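Local atomic coordinates of family 88 glycosyl hydrolase (Bacteroides thetaiotaomicron, PDB entry 5NOA), a protein that probably hydrolyses glycosidic bonds in complex plant glycans, as family 88 unsaturated rhamnogalacturonyl hydrolases do. Residues Gly336-Ile341 with Ser355-Gly360; Ser54-Ala59 with Phe114-Ile119; Tyr204-Lys209 with Asp223-Gly228; Lys216-Lys221 with Ala281-Gly286. All coordinates share one frame; numbering follows the deposited sequence. Where two conformers were deposited one is given.

Interaction 1: Gly336-Ile341 with Ser355-Gly360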
loop_
_atom_site.group_PDB
_atom_site.type_symbol
_atom_site.label_atom_id
_atom_site.label_comp_id
_atom_site.label_asym_id
_atom_site.label_seq_id
_atom_site.Cartn_x
_atom_site.Cartn_y
_atom_site.Cartn_z
ATOM N N GLY A 336 -7.720 8.146 -12.891
ATOM C CA GLY A 336 -9.134 8.095 -12.579
ATOM C C GLY A 336 -9.638 6.786 -12.036
ATOM O O GLY A 336 -8.863 5.860 -11.827
ATOM N N TYR A 337 -10.954 6.713 -11.821
ATOM C CA TYR A 337 -11.661 5.561 -11.272
ATOM C C TYR A 337 -11.145 5.153 -9.892
ATOM O O TYR A 337 -11.258 3.985 -9.505
ATOM C CB TYR A 337 -11.711 4.379 -12.241
ATOM C CG TYR A 337 -12.551 4.585 -13.457
ATOM C CD1 TYR A 337 -13.928 4.459 -13.398
ATOM C CD2 TYR A 337 -11.966 4.842 -14.664
ATOM C CE1 TYR A 337 -14.712 4.589 -14.509
ATOM C CE2 TYR A 337 -12.745 5.001 -15.805
ATOM C CZ TYR A 337 -14.129 4.866 -15.747
ATOM O OH TYR A 337 -14.870 4.990 -16.866
ATOM N N VAL A 338 -10.661 6.116 -9.118
ATOM C CA VAL A 338 -10.243 5.825 -7.767
ATOM C C VAL A 338 -11.452 5.911 -6.826
ATOM O O VAL A 338 -12.124 6.933 -6.759
ATOM C CB VAL A 338 -9.129 6.753 -7.295
ATOM C CG1 VAL A 338 -8.736 6.458 -5.844
ATOM C CG2 VAL A 338 -7.930 6.649 -8.213
ATOM N N GLN A 339 -11.750 4.844 -6.097
ATOM C CA GLN A 339 -12.858 4.883 -5.126
ATOM C C GLN A 339 -12.537 5.950 -4.060
ATOM O O GLN A 339 -11.529 5.854 -3.392
ATOM C CB GLN A 339 -13.016 3.546 -4.457
ATOM C CG GLN A 339 -14.140 3.464 -3.426
ATOM C CD GLN A 339 -14.233 2.077 -2.799
ATOM O OE1 GLN A 339 -13.296 1.307 -2.821
ATOM N NE2 GLN A 339 -15.384 1.760 -2.271
ATOM N N PRO A 340 -13.407 6.973 -3.905
ATOM C CA PRO A 340 -13.106 8.064 -2.993
ATOM C C PRO A 340 -13.318 7.713 -1.525
ATOM O O PRO A 340 -14.181 6.896 -1.212
ATOM C CB PRO A 340 -14.109 9.136 -3.418
ATOM C CG PRO A 340 -15.198 8.433 -4.075
ATOM C CD PRO A 340 -14.630 7.220 -4.704
ATOM N N ILE A 341 -12.559 8.361 -0.653
ATOM C CA ILE A 341 -12.718 8.170 0.792
ATOM C C ILE A 341 -14.150 8.402 1.217
ATOM O O ILE A 341 -14.719 7.613 1.984
ATOM C CB ILE A 341 -11.746 9.062 1.596
ATOM C CG1 ILE A 341 -10.312 8.590 1.352
ATOM C CG2 ILE A 341 -12.091 9.069 3.085
ATOM C CD1 ILE A 341 -9.257 9.627 1.741
ATOM N N SER A 355 -12.463 10.535 -10.780
ATOM C CA SER A 355 -12.091 10.503 -9.400
ATOM C C SER A 355 -10.658 10.094 -9.248
ATOM O O SER A 355 -10.273 8.967 -9.628
ATOM C CB SER A 355 -12.949 9.503 -8.634
ATOM O OG SER A 355 -12.547 9.466 -7.292
ATOM N N THR A 356 -9.855 10.990 -8.652
ATOM C CA THR A 356 -8.467 10.701 -8.340
ATOM C C THR A 356 -8.203 10.944 -6.881
ATOM O O THR A 356 -9.040 11.556 -6.181
ATOM C CB THR A 356 -7.461 11.505 -9.186
ATOM O OG1 THR A 356 -6.166 10.855 -9.160
ATOM C CG2 THR A 356 -7.308 12.957 -8.731
ATOM N N SER A 357 -7.052 10.506 -6.418
ATOM C CA SER A 357 -6.656 10.824 -5.051
ATOM C C SER A 357 -5.155 10.624 -4.930
ATOM O O SER A 357 -4.526 9.904 -5.677
ATOM C CB SER A 357 -7.322 9.930 -4.026
ATOM O OG SER A 357 -6.796 8.626 -4.170
ATOM N N ASN A 358 -4.624 11.215 -3.874
ATOM C CA ASN A 358 -3.258 11.018 -3.458
ATOM C C ASN A 358 -2.875 9.539 -3.371
ATOM O O ASN A 358 -1.896 9.117 -3.985
ATOM C CB ASN A 358 -2.985 11.766 -2.122
ATOM C CG ASN A 358 -4.112 11.634 -1.082
ATOM O OD1 ASN A 358 -4.932 10.732 -1.094
ATOM N ND2 ASN A 358 -4.108 12.581 -0.139
ATOM N N PHE A 359 -3.656 8.742 -2.633
ATOM C CA PHE A 359 -3.310 7.337 -2.439
ATOM C C PHE A 359 -3.463 6.543 -3.732
ATOM O O PHE A 359 -2.726 5.586 -3.949
ATOM C CB PHE A 359 -4.107 6.717 -1.287
ATOM C CG PHE A 359 -5.596 6.654 -1.520
ATOM C CD1 PHE A 359 -6.157 5.597 -2.201
ATOM C CD2 PHE A 359 -6.439 7.650 -1.040
ATOM C CE1 PHE A 359 -7.514 5.573 -2.441
ATOM C CE2 PHE A 359 -7.812 7.610 -1.291
ATOM C CZ PHE A 359 -8.337 6.563 -1.984
ATOM N N GLY A 360 -4.392 6.938 -4.602
ATOM C CA GLY A 360 -4.577 6.255 -5.887
ATOM C C GLY A 360 -3.394 6.492 -6.798
ATOM O O GLY A 360 -2.936 5.596 -7.505
#
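Ser355 OG donates to Val338 O over a short 2.6 Å, lying in the carbonyl plane. Rotation about the first side-chain bond places this hydroxyl anti to the Ser355 backbone N (chi1 179°), where it faces the loop 336-341. The return bond runs from Val338 N to Ser355 O at 2.9 Å and is nearly straight, though the N-H meets the carbonyl tilted from its plane. The two bonds hold Val338 by its N and its O; Ser355 O also receives a CA-H contact from Gly336. From the same valine the two methyls turn to 355-360: CG2 lies 4.1 Å from the CA of Gly360, while CG1 passes 3.7 Å from Phe359 CE1. Ile341 CG1 packs 3.8 Å from Phe359 CE2, and Gln339 O sits at the edge of the ring, in its plane. Over one face of that ring stands Ser357 OG, which also accepts from Gly360 N and so caps the helix. Replacing Phe359 by an alanine would probably open a gap beside Val338 CG1 and Ile341 CG1, leaving Ile341 with Trp56 but not this ring. The contact joins the long loop after helix 310-328 to the start of helix 358-377, with Trp56 of helix 56-72 meeting Phe359 and Thr289 of helix 289-304 touching Val338.

Interaction 2: Ser54-Ala59 with Phe114-Ile119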
loop_
_atom_site.group_PDB
_atom_site.type_symbol
_atom_site.label_atom_id
_atom_site.label_comp_id
_atom_site.label_asym_id
_atom_site.label_seq_id
_atom_site.Cartn_x
_atom_site.Cartn_y
_atom_site.Cartn_z
ATOM N N SER A 54 0.714 14.822 7.609
ATOM C CA SER A 54 1.449 13.549 7.553
ATOM C C SER A 54 0.552 12.315 7.506
ATOM O O SER A 54 1.070 11.209 7.391
ATOM C CB SER A 54 2.361 13.454 8.801
ATOM O OG SER A 54 1.554 13.151 9.957
ATOM N N PHE A 55 -0.760 12.498 7.585
ATOM C CA PHE A 55 -1.753 11.428 7.660
ATOM C C PHE A 55 -1.728 10.530 6.422
ATOM O O PHE A 55 -1.146 10.882 5.372
ATOM C CB PHE A 55 -3.130 12.085 7.864
ATOM C CG PHE A 55 -4.238 11.207 8.399
ATOM C CD1 PHE A 55 -4.105 10.477 9.570
ATOM C CD2 PHE A 55 -5.485 11.229 7.780
ATOM C CE1 PHE A 55 -5.171 9.744 10.084
ATOM C CE2 PHE A 55 -6.536 10.498 8.276
ATOM C CZ PHE A 55 -6.372 9.750 9.419
ATOM N N TRP A 56 -2.390 9.382 6.538
ATOM C CA TRP A 56 -2.158 8.253 5.630
ATOM C C TRP A 56 -2.336 8.554 4.168
ATOM O O TRP A 56 -1.650 7.950 3.355
ATOM C CB TRP A 56 -3.030 7.057 5.998
ATOM C CG TRP A 56 -4.475 7.249 5.675
ATOM C CD1 TRP A 56 -5.423 7.819 6.475
ATOM C CD2 TRP A 56 -5.136 6.902 4.446
ATOM N NE1 TRP A 56 -6.632 7.856 5.818
ATOM C CE2 TRP A 56 -6.472 7.286 4.576
ATOM C CE3 TRP A 56 -4.706 6.308 3.243
ATOM C CZ2 TRP A 56 -7.396 7.112 3.555
ATOM C CZ3 TRP A 56 -5.636 6.145 2.224
ATOM C CH2 TRP A 56 -6.962 6.564 2.390
ATOM N N ASP A 57 -3.325 9.364 3.821
ATOM C CA ASP A 57 -3.619 9.525 2.393
ATOM C C ASP A 57 -2.462 10.270 1.703
ATOM O O ASP A 57 -2.017 9.869 0.626
ATOM C CB ASP A 57 -4.985 10.169 2.201
ATOM C CG ASP A 57 -5.155 11.549 2.890
ATOM O OD1 ASP A 57 -4.632 11.797 4.024
ATOM O OD2 ASP A 57 -5.853 12.396 2.297
ATOM N N ASN A 58 -1.968 11.326 2.338
ATOM C CA ASN A 58 -0.793 12.019 1.808
ATOM C C ASN A 58 0.419 11.126 1.905
ATOM O O ASN A 58 1.237 11.044 0.968
ATOM C CB ASN A 58 -0.544 13.317 2.563
ATOM C CG ASN A 58 -1.587 14.355 2.304
ATOM O OD1 ASN A 58 -2.236 14.361 1.261
ATOM N ND2 ASN A 58 -1.746 15.251 3.257
ATOM N N ALA A 59 0.555 10.417 3.015
ATOM C CA ALA A 59 1.710 9.552 3.214
ATOM C C ALA A 59 1.777 8.417 2.197
ATOM O O ALA A 59 2.862 7.996 1.791
ATOM C CB ALA A 59 1.739 9.024 4.625
ATOM N N PHE A 114 -1.938 5.162 16.109
ATOM C CA PHE A 114 -2.779 4.735 15.010
ATOM C C PHE A 114 -1.929 4.653 13.757
ATOM O O PHE A 114 -1.302 5.637 13.362
ATOM C CB PHE A 114 -3.898 5.763 14.839
ATOM C CG PHE A 114 -4.896 5.442 13.753
ATOM C CD1 PHE A 114 -5.307 4.130 13.460
ATOM C CD2 PHE A 114 -5.466 6.480 13.037
ATOM C CE1 PHE A 114 -6.240 3.886 12.481
ATOM C CE2 PHE A 114 -6.384 6.226 12.049
ATOM C CZ PHE A 114 -6.750 4.931 11.764
ATOM N N GLY A 115 -1.906 3.487 13.104
ATOM C CA GLY A 115 -1.062 3.279 11.960
ATOM C C GLY A 115 -1.249 4.242 10.829
ATOM O O GLY A 115 -0.280 4.487 10.073
ATOM N N ASP A 116 -2.439 4.829 10.682
ATOM C CA ASP A 116 -2.592 5.874 9.673
ATOM C C ASP A 116 -1.696 7.102 9.899
ATOM O O ASP A 116 -1.442 7.849 8.953
ATOM C CB ASP A 116 -4.055 6.302 9.563
ATOM C CG ASP A 116 -4.924 5.340 8.759
ATOM O OD1 ASP A 116 -4.393 4.394 8.167
ATOM O OD2 ASP A 116 -6.145 5.624 8.696
ATOM N N TYR A 117 -1.208 7.282 11.131
ATOM C CA TYR A 117 -0.250 8.319 11.479
ATOM C C TYR A 117 1.164 7.810 11.588
ATOM O O TYR A 117 2.057 8.535 12.089
ATOM C CB TYR A 117 -0.688 9.102 12.727
ATOM C CG TYR A 117 -1.399 10.385 12.435
ATOM C CD1 TYR A 117 -0.828 11.350 11.608
ATOM C CD2 TYR A 117 -2.618 10.636 13.037
ATOM C CE1 TYR A 117 -1.480 12.560 11.385
ATOM C CE2 TYR A 117 -3.266 11.835 12.821
ATOM C CZ TYR A 117 -2.689 12.789 12.001
ATOM O OH TYR A 117 -3.365 13.958 11.757
ATOM N N GLN A 118 1.411 6.595 11.103
ATOM C CA GLN A 118 2.736 6.008 11.119
ATOM C C GLN A 118 3.296 5.684 9.746
ATOM O O GLN A 118 4.494 5.492 9.605
ATOM C CB GLN A 118 2.710 4.761 11.998
ATOM C CG GLN A 118 2.303 5.038 13.439
ATOM C CD GLN A 118 2.175 3.795 14.264
ATOM O OE1 GLN A 118 1.971 2.708 13.729
ATOM N NE2 GLN A 118 2.249 3.937 15.599
ATOM N N ILE A 119 2.435 5.632 8.723
ATOM C CA ILE A 119 2.950 5.389 7.388
ATOM C C ILE A 119 3.919 6.465 6.956
ATOM O O ILE A 119 4.856 6.184 6.191
ATOM C CB ILE A 119 1.822 5.149 6.365
ATOM C CG1 ILE A 119 2.354 5.202 4.908
ATOM C CG2 ILE A 119 0.655 6.098 6.547
ATOM C CD1 ILE A 119 1.364 4.734 3.845
HETATM O O HOH W 1 1.251 8.792 8.493
HETATM O O HOH W 2 5.010 7.846 3.730
#
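Trp56 and Asp116 bring their CA atoms within 4.7 Å, so the first turn of helix 56-72 lies close against the 3-10 turn at 115-116, yet no direct hydrogen bond joins the two backbones. Two waters do that work: one donates to both Ser54 O and Asp116 O, the other to Ala59 O and Ile119 O. Among the side chains Phe55 is central. With CG set opposite the backbone N (chi1 -161°), its ring is carried across to Tyr117. Its CD1 edge points into the face of Tyr117 and stands nearly over the ring centre, an edge-to-face pair with centroids 4.8 Å apart and planes at 52°. Phe55 CE1 continues to Asp116 CB at 3.7 Å, and Ser54 OG lies in the Tyr117 plane at the ring's edge. The Asp116 carboxylate runs alongside the indole of Trp56, pointing the same way, with OD2 3.2 Å from CD1. Farther along, Ile119 CG2 fills the angle between Trp56 CA and the methyl of Ala59, 3.7 Å from each. A leucine in place of Tyr117 would probably deprive Phe55 of its ring face and leave Glu107 O without the hydroxyl that bonds it. The contact joins the start of helix 56-72 to the loop before helix 120-130, within the (alpha/alpha)6 barrel expected of the six-hairpin clan.

Interaction 3: Tyr204-Lys209 with Asp223-Gly228; sequences YYRDGK and DFWARG
Tyr205 and Phe224 form an offset stack, and Arg206 lies flat on Trp225 in a cation-pi pair; together they hold a loop against the start of helix 226-242, in what is probably the (alpha/alpha)6 barrel of the six-hairpin clan. Both stacks are tight. Phe224 CE1 stands over the centre of the Tyr205 ring, 3.4 Å from CE1 of that tyrosine, and the two planes make 26°. Tyr204 O approaches the Phe224 edge at CD1, and the Tyr205 hydroxyl bonds to Asp198. The polar atoms of Arg206 and Asp223 make the looser, wet side. No direct hydrogen bond crosses between the segments; a water bridges Arg206 N and Asp223 O instead, and another links Asp223 OD2 to Arg206 NH1, the latter bond weak. Arg206 NH1 and Asp223 OD2 stay 5.6 Å apart; the carboxylate's firmer partners are Ser277 OG at OD1 and His215 NE2 at OD2. Arg206 reaches over the indole because its chain bends at the third torsion (chi3 -72°), which turns the guanidinium broadside to the ring. Trp225 is held from its far side too, where Gly228 N and Arg227 CB lie over the opposite face, and its NE1 bonds to Gln339. Arg206 CZ sits 3.8 Å from the centroid of the six-membered ring, 22° off its normal, with NH2 3.5 Å from Trp225 CZ3.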
loop_
_atom_site.group_PDB
_atom_site.type_symbol
_atom_site.label_atom_id
_atom_site.label_comp_id
_atom_site.label_asym_id
_atom_site.label_seq_id
_atom_site.Cartn_x
_atom_site.Cartn_y
_atom_site.Cartn_z
ATOM N N TYR A 204 -8.437 -11.210 2.882
ATOM C CA TYR A 204 -8.658 -10.474 4.107
ATOM C C TYR A 204 -9.936 -9.650 4.052
ATOM O O TYR A 204 -10.151 -8.853 3.135
ATOM C CB TYR A 204 -7.506 -9.489 4.354
ATOM C CG TYR A 204 -6.232 -10.137 4.843
ATOM C CD1 TYR A 204 -5.352 -10.712 3.927
ATOM C CD2 TYR A 204 -5.900 -10.220 6.164
ATOM C CE1 TYR A 204 -4.200 -11.338 4.311
ATOM C CE2 TYR A 204 -4.711 -10.836 6.573
ATOM C CZ TYR A 204 -3.907 -11.416 5.640
ATOM O OH TYR A 204 -2.745 -12.037 6.014
ATOM N N TYR A 205 -10.723 -9.765 5.103
ATOM C CA TYR A 205 -11.786 -8.809 5.343
ATOM C C TYR A 205 -11.182 -7.455 5.697
ATOM O O TYR A 205 -10.106 -7.374 6.267
ATOM C CB TYR A 205 -12.695 -9.311 6.471
ATOM C CG TYR A 205 -13.466 -10.584 6.096
ATOM C CD1 TYR A 205 -14.503 -10.549 5.168
ATOM C CD2 TYR A 205 -13.147 -11.805 6.650
ATOM C CE1 TYR A 205 -15.201 -11.699 4.831
ATOM C CE2 TYR A 205 -13.809 -12.967 6.299
ATOM C CZ TYR A 205 -14.847 -12.908 5.401
ATOM O OH TYR A 205 -15.511 -14.061 5.036
ATOM N N ARG A 206 -11.941 -6.413 5.444
ATOM C CA ARG A 206 -11.414 -5.092 5.714
ATOM C C ARG A 206 -11.181 -4.808 7.212
ATOM O O ARG A 206 -10.321 -3.994 7.560
ATOM C CB ARG A 206 -12.230 -4.015 5.053
ATOM C CG ARG A 206 -13.564 -3.791 5.675
ATOM C CD ARG A 206 -14.494 -3.115 4.705
ATOM N NE ARG A 206 -14.190 -1.737 4.454
ATOM C CZ ARG A 206 -14.838 -0.940 3.577
ATOM N NH1 ARG A 206 -15.879 -1.332 2.767
ATOM N NH2 ARG A 206 -14.438 0.316 3.455
ATOM N N ASP A 207 -11.999 -5.473 8.037
ATOM C CA ASP A 207 -11.913 -5.451 9.496
ATOM C C ASP A 207 -12.833 -6.564 9.993
ATOM O O ASP A 207 -13.558 -7.203 9.186
ATOM C CB ASP A 207 -12.215 -4.064 10.122
ATOM C CG ASP A 207 -13.573 -3.535 9.832
ATOM O OD1 ASP A 207 -14.555 -4.205 10.142
ATOM O OD2 ASP A 207 -13.666 -2.390 9.337
ATOM N N GLY A 208 -12.838 -6.769 11.287
ATOM C CA GLY A 208 -13.600 -7.857 11.889
ATOM C C GLY A 208 -15.115 -7.752 11.793
ATOM O O GLY A 208 -15.786 -8.780 11.964
ATOM N N LYS A 209 -15.687 -6.586 11.495
ATOM C CA LYS A 209 -17.206 -6.517 11.300
ATOM C C LYS A 209 -17.682 -7.140 9.977
ATOM O O LYS A 209 -18.869 -7.505 9.807
ATOM C CB LYS A 209 -17.663 -5.078 11.115
ATOM C CG LYS A 209 -17.472 -4.187 12.281
ATOM C CD LYS A 209 -18.277 -2.885 12.177
ATOM C CE LYS A 209 -17.968 -2.032 10.952
ATOM N NZ LYS A 209 -16.531 -1.790 10.589
ATOM N N ASP A 223 -17.796 -10.658 1.332
ATOM C CA ASP A 223 -17.521 -9.301 0.920
ATOM C C ASP A 223 -16.102 -8.912 1.316
ATOM O O ASP A 223 -15.835 -8.611 2.485
ATOM C CB ASP A 223 -18.523 -8.365 1.566
ATOM C CG ASP A 223 -18.349 -6.918 1.122
ATOM O OD1 ASP A 223 -17.801 -6.647 0.023
ATOM O OD2 ASP A 223 -18.789 -6.016 1.892
ATOM N N PHE A 224 -15.204 -8.910 0.338
ATOM C CA PHE A 224 -13.798 -8.530 0.524
ATOM C C PHE A 224 -13.567 -7.240 -0.246
ATOM O O PHE A 224 -13.764 -7.184 -1.449
ATOM C CB PHE A 224 -12.872 -9.626 0.013
ATOM C CG PHE A 224 -12.995 -10.900 0.780
ATOM C CD1 PHE A 224 -12.489 -10.996 2.062
ATOM C CD2 PHE A 224 -13.596 -12.041 0.227
ATOM C CE1 PHE A 224 -12.561 -12.170 2.794
ATOM C CE2 PHE A 224 -13.665 -13.220 0.970
ATOM C CZ PHE A 224 -13.160 -13.283 2.230
ATOM N N TRP A 225 -13.103 -6.205 0.438
ATOM C CA TRP A 225 -12.908 -4.902 -0.193
ATOM C C TRP A 225 -11.596 -4.941 -0.955
ATOM O O TRP A 225 -10.524 -5.211 -0.395
ATOM C CB TRP A 225 -12.823 -3.862 0.886
ATOM C CG TRP A 225 -12.729 -2.456 0.444
ATOM C CD1 TRP A 225 -13.222 -1.899 -0.689
ATOM C CD2 TRP A 225 -12.149 -1.390 1.177
ATOM N NE1 TRP A 225 -12.960 -0.558 -0.725
ATOM C CE2 TRP A 225 -12.360 -0.207 0.437
ATOM C CE3 TRP A 225 -11.501 -1.312 2.385
ATOM C CZ2 TRP A 225 -11.878 1.035 0.825
ATOM C CZ3 TRP A 225 -11.028 -0.058 2.799
ATOM C CH2 TRP A 225 -11.251 1.081 2.024
ATOM N N ALA A 226 -11.655 -4.584 -2.235
ATOM C CA ALA A 226 -10.483 -4.643 -3.092
ATOM C C ALA A 226 -9.368 -3.758 -2.584
ATOM O O ALA A 226 -8.226 -4.211 -2.506
ATOM C CB ALA A 226 -10.848 -4.240 -4.515
ATOM N N ARG A 227 -9.626 -2.492 -2.261
ATOM C CA ARG A 227 -8.516 -1.673 -1.792
ATOM C C ARG A 227 -7.913 -2.269 -0.525
ATOM O O ARG A 227 -6.704 -2.258 -0.381
ATOM C CB ARG A 227 -8.880 -0.202 -1.602
ATOM C CG ARG A 227 -7.651 0.576 -1.140
ATOM C CD ARG A 227 -7.705 2.092 -1.319
ATOM N NE ARG A 227 -8.703 2.779 -0.502
ATOM C CZ ARG A 227 -9.736 3.490 -0.966
ATOM N NH1 ARG A 227 -10.015 3.536 -2.262
ATOM N NH2 ARG A 227 -10.532 4.121 -0.102
ATOM N N GLY A 228 -8.743 -2.812 0.356
ATOM C CA GLY A 228 -8.259 -3.458 1.594
ATOM C C GLY A 228 -7.213 -4.547 1.312
ATOM O O GLY A 228 -6.124 -4.582 1.884
HETATM O O HOH W 3 -10.697 -5.976 2.477
HETATM O O HOH W 4 -14.218 -6.605 3.517
HETATM O O HOH W 5 -16.009 -4.604 2.334
#

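Interaction 4: Lys216-Lys221 with Ala281-Gly286; sequences KSVNGK and AQHAPG
Ser217 opens a type I beta turn that runs to Gly220 and meets His283 of 281-286 through its CB, 3.6 Å from the ring's ND1. Its hydroxyl, held between the backbone N and the carbonyl carbon (chi1 73°), turns to other partners: it accepts from Lys221 N across the turn and is hydrogen-bonded to Asp280. Val218 follows and makes the one direct hydrogen bond between the segments, its backbone N donating to His283 ND1 at 2.9 Å with a nearly straight 161° at the hydrogen. The donor comes in at the edge of the imidazole, close to the ring plane. The methyls of Val218 pack against the same ring nitrogen, CG1 3.5 Å from ND1. Asn219 then reaches toward Gln282, its ND2 3.6 Å from Gln282 CB; that nitrogen donates to a water which passes a weak bond on to Gln282 O, and it also bonds to Asp280. Gly220 closes the turn with its N giving to Ser217 O; at its phi of 88° a CB would be jammed against the carbonyl O of Asn219. The contact is a small one at the surface, between two loops, with Asp280 serving the turn at Ser217 and Asn219. Since ND1 of His283 acts as the acceptor, the geometry is consistent with an imidazole whose proton is on NE2.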
loop_
_atom_site.group_PDB
_atom_site.type_symbol
_atom_site.label_atom_id
_atom_site.label_comp_id
_atom_site.label_asym_id
_atom_site.label_seq_id
_atom_site.Cartn_x
_atom_site.Cartn_y
_atom_site.Cartn_z
ATOM N N LYS A 216 -22.703 -10.227 4.383
ATOM C CA LYS A 216 -22.541 -10.692 3.022
ATOM C C LYS A 216 -22.654 -9.510 2.085
ATOM O O LYS A 216 -23.231 -8.475 2.422
ATOM C CB LYS A 216 -23.611 -11.718 2.659
ATOM C CG LYS A 216 -23.785 -12.846 3.656
ATOM C CD LYS A 216 -24.818 -13.876 3.179
ATOM C CE LYS A 216 -24.983 -15.046 4.144
ATOM N NZ LYS A 216 -25.752 -14.644 5.343
ATOM N N SER A 217 -22.169 -9.702 0.871
ATOM C CA SER A 217 -22.450 -8.743 -0.198
ATOM C C SER A 217 -23.954 -8.754 -0.493
ATOM O O SER A 217 -24.693 -9.626 -0.027
ATOM C CB SER A 217 -21.659 -9.081 -1.480
ATOM O OG SER A 217 -22.177 -10.217 -2.123
ATOM N N VAL A 218 -24.438 -7.816 -1.313
ATOM C CA VAL A 218 -25.899 -7.756 -1.521
ATOM C C VAL A 218 -26.432 -9.011 -2.210
ATOM O O VAL A 218 -27.601 -9.335 -2.053
ATOM C CB VAL A 218 -26.408 -6.509 -2.279
ATOM C CG1 VAL A 218 -26.036 -5.225 -1.545
ATOM C CG2 VAL A 218 -25.937 -6.513 -3.715
ATOM N N ASN A 219 -25.571 -9.721 -2.950
ATOM C CA ASN A 219 -25.956 -10.975 -3.627
ATOM C C ASN A 219 -25.446 -12.250 -2.937
ATOM O O ASN A 219 -25.370 -13.316 -3.547
ATOM C CB ASN A 219 -25.457 -10.906 -5.053
ATOM C CG ASN A 219 -26.065 -9.724 -5.768
ATOM O OD1 ASN A 219 -27.295 -9.641 -5.882
ATOM N ND2 ASN A 219 -25.212 -8.728 -6.134
ATOM N N GLY A 220 -25.090 -12.137 -1.660
ATOM C CA GLY A 220 -24.853 -13.302 -0.830
ATOM C C GLY A 220 -23.434 -13.852 -0.861
ATOM O O GLY A 220 -23.215 -14.943 -0.380
ATOM N N LYS A 221 -22.477 -13.107 -1.404
ATOM C CA LYS A 221 -21.095 -13.541 -1.473
ATOM C C LYS A 221 -20.361 -13.061 -0.234
ATOM O O LYS A 221 -20.793 -12.152 0.471
ATOM C CB LYS A 221 -20.377 -13.016 -2.734
ATOM C CG LYS A 221 -20.961 -13.386 -4.093
ATOM C CD LYS A 221 -20.878 -14.860 -4.469
ATOM C CE LYS A 221 -21.170 -15.081 -5.957
ATOM N NZ LYS A 221 -21.488 -16.497 -6.270
ATOM N N ALA A 281 -19.151 -8.676 -8.411
ATOM C CA ALA A 281 -19.109 -7.511 -9.299
ATOM C C ALA A 281 -20.400 -6.691 -9.276
ATOM O O ALA A 281 -20.344 -5.484 -9.386
ATOM C CB ALA A 281 -18.789 -7.911 -10.730
ATOM N N GLN A 282 -21.551 -7.311 -9.057
ATOM C CA GLN A 282 -22.821 -6.566 -9.096
ATOM C C GLN A 282 -23.082 -5.753 -7.847
ATOM O O GLN A 282 -23.870 -4.817 -7.862
ATOM C CB GLN A 282 -24.015 -7.510 -9.339
ATOM C CG GLN A 282 -23.892 -8.454 -10.524
ATOM C CD GLN A 282 -23.501 -7.739 -11.790
ATOM O OE1 GLN A 282 -22.503 -8.085 -12.440
ATOM N NE2 GLN A 282 -24.281 -6.726 -12.155
ATOM N N HIS A 283 -22.420 -6.083 -6.753
ATOM C CA HIS A 283 -22.621 -5.345 -5.511
ATOM C C HIS A 283 -22.249 -3.864 -5.667
ATOM O O HIS A 283 -22.906 -2.985 -5.144
ATOM C CB HIS A 283 -21.818 -6.079 -4.426
ATOM C CG HIS A 283 -21.750 -5.396 -3.119
ATOM N ND1 HIS A 283 -22.602 -5.694 -2.089
ATOM C CD2 HIS A 283 -20.936 -4.412 -2.670
ATOM C CE1 HIS A 283 -22.286 -4.965 -1.040
ATOM N NE2 HIS A 283 -21.270 -4.186 -1.364
ATOM N N ALA A 284 -21.135 -3.617 -6.328
ATOM C CA ALA A 284 -20.602 -2.284 -6.556
ATOM C C ALA A 284 -19.883 -2.383 -7.864
ATOM O O ALA A 284 -18.726 -2.784 -7.935
ATOM C CB ALA A 284 -19.672 -1.851 -5.430
ATOM N N PRO A 285 -20.566 -2.097 -8.967
ATOM C CA PRO A 285 -20.048 -2.501 -10.284
ATOM C C PRO A 285 -18.949 -1.631 -10.848
ATOM O O PRO A 285 -18.747 -0.495 -10.432
ATOM C CB PRO A 285 -21.306 -2.412 -11.184
ATOM C CG PRO A 285 -22.112 -1.337 -10.531
ATOM C CD PRO A 285 -21.949 -1.605 -9.071
ATOM N N GLY A 286 -18.320 -2.177 -11.863
ATOM C CA GLY A 286 -17.463 -1.436 -12.731
ATOM C C GLY A 286 -16.053 -1.262 -12.212
ATOM O O GLY A 286 -15.652 -1.777 -11.134
HETATM O O HOH W 6 -26.481 -6.283 -7.102
#

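How the interactions relate
From the N terminus, interaction 2 comes first, closing a span of 54 residues that holds the rest of helix 56-72 and helix 75-87. Interactions 3 and 4 follow and cross: 216-221 lies in the 13-residue loop that interaction 3 closes, while its partner 281-286 ends a 59-residue span holding helices 226-242 and 250-266. The two touch where Asp223 CB meets Ser217 N. Interaction 1 comes last, closing a 13-residue loop in front of helix 358-377. It touches interactions 2 and 3: Asn358 is probably hydrogen-bonded to Asn58 and Asp57, and Gln339 to Trp225 and Arg227. The starts of helices 56-72, 226-242 and 358-377 are thus tied together; interaction 4 stays peripheral.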